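Local coordinates for toluene, o-xylene monooxygenase oxygenase subunit (Pseudomonas stutzeri, PDB 2INC), which is a subunit of a bacterial multicomponent monooxygenase and probably takes part in hydroxylating toluene and o-xylene, at residues B[108-113]-B[232-237]. Numbering follows the deposited sequence.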
loop_
_atom_site.group_PDB
_atom_site.type_symbol
_atom_site.label_atom_id
_atom_site.label_comp_id
_atom_site.label_asym_id
_atom_site.label_seq_id
_atom_site.Cartn_x
_atom_site.Cartn_y
_atom_site.Cartn_z
ATOM N N ARG B 108 -46.468 -4.120 14.185
ATOM C CA ARG B 108 -46.315 -5.238 15.125
ATOM C C ARG B 108 -46.389 -6.573 14.372
ATOM O O ARG B 108 -45.637 -7.527 14.684
ATOM C CB ARG B 108 -47.424 -5.199 16.199
ATOM C CG ARG B 108 -47.302 -6.326 17.240
ATOM C CD ARG B 108 -45.877 -6.346 17.900
ATOM N NE ARG B 108 -45.617 -7.548 18.704
ATOM C CZ ARG B 108 -44.752 -7.621 19.714
ATOM N NH1 ARG B 108 -44.023 -6.563 20.089
ATOM N NH2 ARG B 108 -44.618 -8.772 20.370
ATOM N N GLU B 109 -47.297 -6.639 13.387
ATOM C CA GLU B 109 -47.520 -7.850 12.621
ATOM C C GLU B 109 -46.264 -8.237 11.804
ATOM O O GLU B 109 -45.887 -9.420 11.735
ATOM C CB GLU B 109 -48.714 -7.679 11.686
ATOM C CG GLU B 109 -50.090 -7.543 12.427
ATOM C CD GLU B 109 -50.456 -6.085 12.930
ATOM O OE1 GLU B 109 -51.576 -5.944 13.520
ATOM O OE2 GLU B 109 -49.662 -5.107 12.768
ATOM N N TRP B 110 -45.637 -7.251 11.173
ATOM C CA TRP B 110 -44.374 -7.522 10.449
ATOM C C TRP B 110 -43.257 -7.955 11.418
ATOM O O TRP B 110 -42.512 -8.920 11.183
ATOM C CB TRP B 110 -43.924 -6.296 9.647
ATOM C CG TRP B 110 -42.645 -6.586 8.928
ATOM C CD1 TRP B 110 -41.422 -6.041 9.144
ATOM C CD2 TRP B 110 -42.497 -7.503 7.858
ATOM N NE1 TRP B 110 -40.490 -6.589 8.270
ATOM C CE2 TRP B 110 -41.140 -7.484 7.465
ATOM C CE3 TRP B 110 -43.383 -8.346 7.185
ATOM C CZ2 TRP B 110 -40.654 -8.299 6.430
ATOM C CZ3 TRP B 110 -42.888 -9.157 6.151
ATOM C CH2 TRP B 110 -41.546 -9.128 5.796
ATOM N N VAL B 111 -43.138 -7.263 12.528
ATOM C CA VAL B 111 -42.166 -7.663 13.524
ATOM C C VAL B 111 -42.330 -9.154 13.893
ATOM O O VAL B 111 -41.358 -9.914 13.985
ATOM C CB VAL B 111 -42.224 -6.753 14.756
ATOM C CG1 VAL B 111 -41.452 -7.352 15.951
ATOM C CG2 VAL B 111 -41.635 -5.367 14.422
ATOM N N GLU B 112 -43.556 -9.594 14.097
ATOM C CA GLU B 112 -43.774 -11.020 14.327
ATOM C C GLU B 112 -43.408 -11.909 13.138
ATOM O O GLU B 112 -42.921 -13.017 13.339
ATOM C CB GLU B 112 -45.214 -11.251 14.781
ATOM C CG GLU B 112 -45.340 -10.786 16.243
ATOM C CD GLU B 112 -46.765 -10.823 16.769
ATOM O OE1 GLU B 112 -46.904 -10.651 18.003
ATOM O OE2 GLU B 112 -47.722 -11.034 15.958
ATOM N N THR B 113 -43.650 -11.453 11.914
ATOM C CA THR B 113 -43.210 -12.188 10.734
ATOM C C THR B 113 -41.669 -12.315 10.670
ATOM O O THR B 113 -41.158 -13.359 10.313
ATOM C CB THR B 113 -43.676 -11.448 9.513
ATOM O OG1 THR B 113 -45.082 -11.313 9.658
ATOM C CG2 THR B 113 -43.346 -12.159 8.197
ATOM N N GLY B 232 -37.725 -11.126 0.830
ATOM C CA GLY B 232 -37.271 -9.752 0.516
ATOM C C GLY B 232 -38.369 -8.927 -0.178
ATOM O O GLY B 232 -38.592 -7.780 0.189
ATOM N N SER B 233 -39.080 -9.511 -1.157
ATOM C CA SER B 233 -40.222 -8.812 -1.816
ATOM C C SER B 233 -41.336 -8.488 -0.846
ATOM O O SER B 233 -41.920 -7.391 -0.812
ATOM C CB SER B 233 -40.839 -9.702 -2.859
ATOM O OG SER B 233 -39.918 -9.800 -3.898
ATOM N N LEU B 234 -41.640 -9.463 -0.025
ATOM C CA LEU B 234 -42.636 -9.239 0.965
ATOM C C LEU B 234 -42.200 -8.110 1.907
ATOM O O LEU B 234 -43.007 -7.244 2.266
ATOM C CB LEU B 234 -42.845 -10.537 1.734
ATOM C CG LEU B 234 -43.898 -10.473 2.800
ATOM C CD1 LEU B 234 -45.263 -10.158 2.146
ATOM C CD2 LEU B 234 -43.906 -11.824 3.540
ATOM N N ALA B 235 -40.927 -8.129 2.329
ATOM C CA ALA B 235 -40.404 -7.097 3.253
ATOM C C ALA B 235 -40.659 -5.728 2.671
ATOM O O ALA B 235 -41.141 -4.819 3.372
ATOM C CB ALA B 235 -38.916 -7.272 3.484
ATOM N N GLN B 236 -40.309 -5.581 1.387
ATOM C CA GLN B 236 -40.413 -4.300 0.716
ATOM C C GLN B 236 -41.855 -3.798 0.720
ATOM O O GLN B 236 -42.102 -2.630 1.024
ATOM C CB GLN B 236 -39.886 -4.399 -0.711
ATOM C CG GLN B 236 -39.479 -3.031 -1.252
ATOM C CD GLN B 236 -39.467 -2.911 -2.773
ATOM O OE1 GLN B 236 -38.914 -3.766 -3.502
ATOM N NE2 GLN B 236 -40.050 -1.810 -3.263
ATOM N N SER B 237 -42.795 -4.680 0.374
ATOM C CA SER B 237 -44.208 -4.326 0.331
ATOM C C SER B 237 -44.771 -4.074 1.724
ATOM O O SER B 237 -45.744 -3.349 1.881
ATOM C CB SER B 237 -44.996 -5.410 -0.419
ATOM O OG SER B 237 -45.323 -6.486 0.442
#
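Leu234 meets the far, six-membered part of the Trp110 indole. Leu234 CG lies 3.7 Å from Trp110 CZ3. The methyl CD2 of Leu234 sits at the ring edge, in the indole plane, 3.9 Å from Trp110 CZ3. The two side chains run past each other in opposite directions. Ala235 comes next and packs closer. Ala235 CA is 3.4 Å from both Trp110 CZ2 and Trp110 CH2, so the indole rests against the helix backbone itself. Ala235 CB adds a methyl contact, 3.6 Å from CZ2 of Trp110. The Trp110 CB points toward helix 208-237, and with CG anti to the backbone N (chi1 180°) the indole extends to it. The contact joins the short helix 108-117 to the C-terminal end of the long helix 208-237, within the ferritin-like, all-helical fold of the hydroxylase family. The CB of Gln236 points away from helix 108-117, and its side chain packs on Arg100 of the second subunit, another copy of this protein. Ser237 turns back on its own helix, and Ser237 OG bonds Leu234 O at 3.0 Å. Just past this helix end, Asp240 accepts a hydrogen bond from Trp110 NE1, which satisfies the polar edge of the buried indole and probably helps fix its rotation.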